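Local coordinates for protein transcriptional regulator, MarR family (Silicibacter pomeroyi DSS-3, PDB 3CDH) that probably binds DNA as a dimeric winged-helix transcription factor of the MarR family and so regulates transcription, at residues S29-D34 against E122-S127; P44-L49 against E112-S117; Q80-A83 against T88-A91. One frame throughout, in Å; residues are numbered along the deposited sequence. Where two conformers were deposited one is given.

Contact 1: S29-D34 against E122-S127; sequences SAQFHD and ETRLLS
Gln31 and Arg124 join helix 17-38 to helix 105-130 in the all-helical dimerisation part of this MarR-type winged-helix protein. Their CA atoms lie 11.3 Å apart, so at this pair only the two long polar side chains bridge the distance, at the surface; together they bury only 62 Å². Gln31 sends CG away from its backbone N (chi1 -152°) and continues extended, which carries the amide out from the helix. Arg124 takes a more folded route, bent at chi2 and chi3, and its guanidinium comes back to present an edge to the amide. The two side chains cross at about a right angle, yet their flat ends lie within 5° of coplanar, so the approach is edge to edge and not a stack. As modelled, Gln31 NE2 is 3.3 Å from Arg124 NH2, but the amide is probably turned over, and the distance fixes proximity without settling the bonding. Next to Gln31, Phe32 is buried: it meets Trp46 of helix 43-54 and His121 of helix 105-130 edge-to-face, and Tyr16 of the second subunit also packs on it. Glu122 OE2 ties the region to the dimer interface, accepting a hydrogen bond from Leu17 N of the second subunit while pairing with Lys138. At the guanidinium edge, Arg124 NH1 stays 3.9 Å from the atom modelled as Gln31 NE2, farther than NH2.

Contact 2: P44-L49 against E112-S117; sequences PEWRVL and ESLVAS
Trp46 and Leu49 of helix 43-54 meet Leu114 and Val115 of helix 105-130 in a buried apolar crossing. The short axes approach to 10.2 Å at a signed angle of -99°, close to perpendicular, so the touching surface is compact: four residues and 181 Å². The tight part lies around the six-membered ring of Trp46. Its CZ3 is 3.8 Å from Leu114 CB and 4.0 Å from Val115 CG2, an oblique approach in which the indole and Leu114 run alongside in opposite senses, while Val115 lies roughly perpendicular to it. Leu114 keeps CG opposite its carbonyl carbon (chi1 -69°), which brings CD1 to 3.8 Å from Leu49 CD1 and lets one leucine touch both residues of the other helix. Replacing Trp46 by an alanine removes the indole and is likely to open a gap against Leu114 and Val115 and cost Phe32 one of its two edge-to-face partners. By contrast, the outer side of helix 105-130, with Glu112, Ser113 and Ala116, is exposed and takes no part in the crossing. Met81 of helix 71-84 also packs on Leu49, while Tyr16 and Phe12 of the second subunit reach Trp46 and Val115 respectively. No hydrogen bond or charge pair links the two segments. The junction between the winged-helix region and the long dimerisation helix therefore rests, at this point, on shape and the burial of hydrocarbon.

Contact 3: Q80-A83 against T88-A91; sequences QMDA and TRVA
Asp82 and Arg89 form a salt bridge, in the modelled conformer of the arginine, between helix 71-84, the probable recognition helix of the winged helix-turn-helix, and strand 87-89, the first strand of the wing. Only four residues separate the segments, and the turn sets Asp82 CA 5.6 Å from Thr88 CA. At the start of the helical segment, Gln80 points away from the strand, and its OE1 accepts a hydrogen bond from Arg42. Met81, modelled as selenomethionine, is directed into the core, where it packs on Glu45, Val48 and Leu49 of helix 43-54. Asp82 is the residue that turns to the strand. With CG opposite the backbone N (chi1 -165°), its carboxylate reaches across to Arg89, whose chain is bent at chi2 and chi3. Arg89 NE donates to Asp82 OD2 at 3.2 Å, with an N-H...O angle of 141°. The bond is therefore not straight: the oxygen lies out of the guanidinium plane, and the two flat groups are inclined by 42°. The other end of the guanidinium is engaged as well, since Arg89 NH2 forms a salt bridge to Asp79, three residues before Asp82 on the same helix and the stronger partner of the arginine. Arg89 was deposited in two conformers, so the bond to Asp82 describes one of them. Past Asp82, Ala83 leads the helix to its end. On the strand side, Thr88 pairs through its backbone with Arg102 of strand 100-103, which places it in the wing sheet. Arg89 NH2 lies 3.6 Å from Asp82 OD2, farther than NE.

The three contacts run from the dimerisation region to the wing. Contacts 1 and 2 share helix 105-130; their centres are about 13 Å apart, and they touch where Phe32 CE2 lies 3.4 Å from Trp46 CZ2. Contact 3 lies about 16 Å from contact 2, centre to centre, and Met81 joins them, its CE atom 3.6 Å from Leu49 CD2. Contacts 1 and 3 do not touch: their centres are about 29 Å apart, on opposite sides of the chain's centre. Helix 43-54 is thus the intermediary. A glycerol, probably from the crystallisation liquor, lies about 4 Å from the Trp46 side chain. Contacts 1 and 2 reach the second subunit, whereas contact 3 does not.

Contact 1: S29-D34 against E122-S127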
# COMPACT_ATOMS: atom_id res chain seq x y z
N SER B 29 8.25 1.21 4.11
CA SER B 29 8.32 -0.22 4.41
C SER B 29 9.56 -0.90 3.82
O SER B 29 10.00 -1.95 4.30
CB SER B 29 7.10 -0.93 3.84
OG SER B 29 6.02 -0.89 4.75
N ALA B 30 10.11 -0.30 2.77
CA ALA B 30 11.16 -0.95 1.99
C ALA B 30 12.29 -1.52 2.86
O ALA B 30 12.64 -2.71 2.73
CB ALA B 30 11.71 -0.03 0.88
N GLN B 31 12.82 -0.70 3.76
CA GLN B 31 13.98 -1.15 4.52
C GLN B 31 13.63 -2.32 5.44
O GLN B 31 14.34 -3.32 5.49
CB GLN B 31 14.61 -0.01 5.29
CG GLN B 31 16.12 -0.16 5.55
CD GLN B 31 16.61 0.84 6.64
OE1 GLN B 31 16.99 1.99 6.32
NE2 GLN B 31 16.55 0.41 7.93
N PHE B 32 12.52 -2.23 6.14
CA PHE B 32 12.13 -3.32 6.98
C PHE B 32 11.80 -4.58 6.19
O PHE B 32 12.12 -5.70 6.63
CB PHE B 32 10.97 -2.96 7.89
CG PHE B 32 10.80 -3.92 9.01
CD1 PHE B 32 11.82 -4.08 9.95
CD2 PHE B 32 9.67 -4.73 9.08
CE1 PHE B 32 11.70 -5.00 10.97
CE2 PHE B 32 9.54 -5.66 10.12
CZ PHE B 32 10.56 -5.80 11.06
N HIS B 33 11.15 -4.41 5.04
CA HIS B 33 10.87 -5.56 4.21
C HIS B 33 12.18 -6.23 3.76
O HIS B 33 12.27 -7.45 3.75
CB HIS B 33 9.91 -5.24 3.07
CG HIS B 33 8.51 -4.92 3.51
ND1 HIS B 33 7.54 -4.47 2.64
CD2 HIS B 33 7.92 -4.96 4.74
CE1 HIS B 33 6.41 -4.26 3.31
NE2 HIS B 33 6.62 -4.55 4.58
N ASP B 34 13.20 -5.44 3.44
CA ASP B 34 14.55 -5.97 3.17
C ASP B 34 15.03 -6.94 4.27
O ASP B 34 15.61 -8.01 4.00
CB ASP B 34 15.60 -4.85 3.02
CG ASP B 34 15.37 -3.96 1.79
OD1 ASP B 34 14.76 -4.42 0.79
OD2 ASP B 34 15.80 -2.78 1.83
N GLU B 122 11.24 1.86 13.19
CA GLU B 122 10.21 2.88 13.26
C GLU B 122 10.72 4.09 14.02
O GLU B 122 10.45 5.23 13.63
CB GLU B 122 8.95 2.33 13.94
CG GLU B 122 7.87 3.40 14.17
CD GLU B 122 6.66 2.90 14.90
OE1 GLU B 122 6.78 2.19 15.91
OE2 GLU B 122 5.54 3.22 14.46
N THR B 123 11.46 3.85 15.09
CA THR B 123 11.97 4.95 15.89
C THR B 123 13.03 5.70 15.11
O THR B 123 13.08 6.93 15.17
CB THR B 123 12.53 4.51 17.26
OG1 THR B 123 11.64 3.56 17.85
CG2 THR B 123 12.65 5.71 18.20
N ARG B 124 13.85 4.97 14.37
CA ARG B 124 14.84 5.59 13.52
C ARG B 124 14.11 6.61 12.64
O ARG B 124 14.46 7.80 12.60
CB ARG B 124 15.52 4.54 12.64
CG ARG B 124 16.99 4.82 12.30
CD ARG B 124 18.00 3.79 12.94
NE ARG B 124 17.59 2.37 12.85
CZ ARG B 124 17.34 1.66 11.73
NH1 ARG B 124 16.98 0.38 11.82
NH2 ARG B 124 17.43 2.23 10.52
N LEU B 125 13.07 6.15 11.96
CA LEU B 125 12.36 7.00 11.03
C LEU B 125 11.63 8.19 11.70
O LEU B 125 11.69 9.33 11.22
CB LEU B 125 11.42 6.14 10.19
CG LEU B 125 10.49 6.81 9.19
CD1 LEU B 125 11.24 7.71 8.23
CD2 LEU B 125 9.77 5.74 8.44
N LEU B 126 10.94 7.93 12.81
CA LEU B 126 10.22 8.99 13.50
C LEU B 126 11.16 10.09 13.94
O LEU B 126 10.79 11.26 13.91
CB LEU B 126 9.44 8.46 14.69
CG LEU B 126 8.19 7.67 14.35
CD1 LEU B 126 7.63 7.03 15.60
CD2 LEU B 126 7.15 8.55 13.67
N SER B 127 12.36 9.70 14.36
CA SER B 127 13.40 10.65 14.72
C SER B 127 13.65 11.56 13.52
O SER B 127 13.52 12.78 13.61
CB SER B 127 14.69 9.93 15.13
OG SER B 127 15.74 10.86 15.36

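Contact 2: P44-L49 against E112-S117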
# COMPACT_ATOMS: atom_id res chain seq x y z
N PRO B 44 3.60 -11.19 4.15
CA PRO B 44 2.40 -11.60 4.87
C PRO B 44 2.71 -12.40 6.13
O PRO B 44 1.98 -12.27 7.12
CB PRO B 44 1.66 -12.48 3.86
CG PRO B 44 2.27 -12.20 2.57
CD PRO B 44 3.65 -11.72 2.78
N GLU B 45 3.76 -13.23 6.10
CA GLU B 45 4.11 -14.03 7.28
C GLU B 45 4.46 -13.10 8.44
O GLU B 45 3.97 -13.27 9.54
CB GLU B 45 5.22 -15.01 7.00
CG GLU B 45 4.76 -16.44 6.82
CD GLU B 45 5.73 -17.28 6.01
OE1 GLU B 45 5.60 -18.53 5.97
OE2 GLU B 45 6.63 -16.68 5.38
N TRP B 46 5.24 -12.07 8.17
CA TRP B 46 5.59 -11.15 9.24
C TRP B 46 4.36 -10.45 9.81
O TRP B 46 4.25 -10.24 11.03
CB TRP B 46 6.67 -10.18 8.77
CG TRP B 46 6.45 -8.79 9.14
CD1 TRP B 46 6.05 -7.79 8.30
CD2 TRP B 46 6.62 -8.18 10.42
NE1 TRP B 46 5.97 -6.60 8.97
CE2 TRP B 46 6.31 -6.81 10.28
CE3 TRP B 46 7.01 -8.66 11.68
CZ2 TRP B 46 6.36 -5.91 11.35
CZ3 TRP B 46 7.05 -7.76 12.75
CH2 TRP B 46 6.72 -6.40 12.58
N ARG B 47 3.42 -10.10 8.94
CA ARG B 47 2.24 -9.40 9.39
C ARG B 47 1.44 -10.29 10.32
O ARG B 47 0.95 -9.82 11.36
CB ARG B 47 1.40 -8.92 8.23
CG ARG B 47 2.09 -7.83 7.47
CD ARG B 47 1.30 -7.38 6.28
NE ARG B 47 1.89 -6.19 5.68
CZ ARG B 47 1.43 -5.61 4.57
NH1 ARG B 47 0.36 -6.10 3.93
NH2 ARG B 47 2.05 -4.53 4.09
N VAL B 48 1.31 -11.57 9.97
CA VAL B 48 0.62 -12.48 10.86
C VAL B 48 1.31 -12.48 12.22
O VAL B 48 0.62 -12.37 13.26
CB VAL B 48 0.55 -13.89 10.32
CG1 VAL B 48 0.32 -14.89 11.48
CG2 VAL B 48 -0.54 -13.98 9.29
N LEU B 49 2.64 -12.58 12.22
CA LEU B 49 3.40 -12.52 13.46
C LEU B 49 3.20 -11.20 14.19
O LEU B 49 2.98 -11.18 15.41
CB LEU B 49 4.88 -12.76 13.22
CG LEU B 49 5.26 -14.14 12.69
CD1 LEU B 49 6.72 -14.10 12.37
CD2 LEU B 49 4.96 -15.26 13.69
N GLU B 112 8.56 -11.94 18.60
CA GLU B 112 9.08 -10.97 19.53
C GLU B 112 10.33 -10.30 19.01
O GLU B 112 10.45 -9.09 19.08
CB GLU B 112 9.28 -11.55 20.90
CG GLU B 112 8.17 -11.16 21.83
CD GLU B 112 7.87 -12.24 22.88
OE1 GLU B 112 8.80 -12.93 23.38
OE2 GLU B 112 6.66 -12.39 23.20
N SER B 113 11.23 -11.07 18.43
CA SER B 113 12.44 -10.44 17.98
C SER B 113 12.20 -9.59 16.73
O SER B 113 12.80 -8.52 16.59
CB SER B 113 13.58 -11.44 17.83
OG SER B 113 13.58 -11.99 16.55
N LEU B 114 11.28 -10.00 15.87
CA LEU B 114 10.89 -9.15 14.75
C LEU B 114 10.20 -7.86 15.18
O LEU B 114 10.51 -6.79 14.65
CB LEU B 114 9.98 -9.90 13.81
CG LEU B 114 10.72 -11.00 13.08
CD1 LEU B 114 9.75 -11.75 12.21
CD2 LEU B 114 11.86 -10.40 12.28
N VAL B 115 9.26 -7.94 16.10
CA VAL B 115 8.59 -6.72 16.54
C VAL B 115 9.61 -5.74 17.15
O VAL B 115 9.57 -4.53 16.90
CB VAL B 115 7.38 -7.02 17.45
CG1 VAL B 115 6.86 -5.76 18.10
CG2 VAL B 115 6.27 -7.69 16.63
N ALA B 116 10.56 -6.28 17.91
CA ALA B 116 11.66 -5.46 18.39
C ALA B 116 12.34 -4.68 17.25
O ALA B 116 12.38 -3.45 17.29
CB ALA B 116 12.67 -6.30 19.19
N SER B 117 12.82 -5.39 16.22
CA SER B 117 13.40 -4.72 15.04
C SER B 117 12.47 -3.72 14.42
O SER B 117 12.88 -2.59 14.13
CB SER B 117 13.75 -5.72 13.97
OG SER B 117 14.96 -6.34 14.29

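Contact 3: Q80-A83 against T88-A91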
# COMPACT_ATOMS: atom_id res chain seq x y z
N GLN B 80 0.61 -22.56 5.98
CA GLN B 80 2.04 -22.82 5.77
C GLN B 80 2.81 -22.60 7.06
O GLN B 80 3.69 -23.38 7.39
CB GLN B 80 2.60 -21.94 4.66
CG GLN B 80 2.07 -22.29 3.33
CD GLN B 80 2.55 -21.33 2.27
OE1 GLN B 80 2.59 -20.10 2.47
NE2 GLN B 80 2.95 -21.89 1.12
N MSE B 81 2.45 -21.53 7.77
CA MSE B 81 3.05 -21.24 9.04
C MSE B 81 2.72 -22.32 10.07
O MSE B 81 3.54 -22.69 10.90
CB MSE B 81 2.59 -19.87 9.51
CG MSE B 81 3.08 -18.78 8.63
SE MSE B 81 2.36 -17.03 9.16
CE MSE B 81 3.49 -16.64 10.68
N ASP B 82 1.50 -22.82 10.02
CA ASP B 82 1.08 -23.95 10.83
C ASP B 82 2.00 -25.12 10.54
O ASP B 82 2.59 -25.64 11.46
CB ASP B 82 -0.37 -24.29 10.50
CG ASP B 82 -1.03 -25.21 11.52
OD1 ASP B 82 -0.35 -26.10 12.06
OD2 ASP B 82 -2.26 -25.06 11.77
N ALA B 83 2.18 -25.51 9.28
CA ALA B 83 3.02 -26.67 8.95
C ALA B 83 4.46 -26.54 9.44
O ALA B 83 5.19 -27.53 9.65
CB ALA B 83 3.03 -26.90 7.47
N THR B 88 -0.63 -22.13 15.56
CA THR B 88 -1.52 -23.28 15.77
C THR B 88 -3.01 -22.90 15.88
O THR B 88 -3.32 -21.75 16.18
CB THR B 88 -0.98 -24.15 16.94
OG1 THR B 88 -1.56 -25.44 16.89
CG2 THR B 88 -1.23 -23.49 18.28
N ARG B 89 -3.92 -23.85 15.61
CA ARG B 89 -5.36 -23.59 15.76
C ARG B 89 -5.76 -23.78 17.21
O ARG B 89 -5.34 -24.74 17.86
CB ARG B 89 -6.24 -24.50 14.88
CG ARG B 89 -5.70 -24.83 13.49
CD ARG B 89 -6.15 -23.87 12.40
NE ARG B 89 -5.09 -23.67 11.41
CZ ARG B 89 -5.29 -23.45 10.12
NH1 ARG B 89 -6.51 -23.42 9.61
NH2 ARG B 89 -4.25 -23.28 9.33
N VAL B 90 -6.56 -22.86 17.71
CA VAL B 90 -7.10 -22.95 19.05
C VAL B 90 -8.30 -23.90 19.01
O VAL B 90 -9.20 -23.75 18.18
CB VAL B 90 -7.52 -21.55 19.52
CG1 VAL B 90 -7.98 -21.55 20.97
CG2 VAL B 90 -6.36 -20.59 19.33
N ALA B 91 -8.28 -24.90 19.90
CA ALA B 91 -9.35 -25.93 19.99
C ALA B 91 -10.71 -25.34 20.40
O ALA B 91 -10.75 -24.34 21.13
CB ALA B 91 -8.94 -27.06 20.94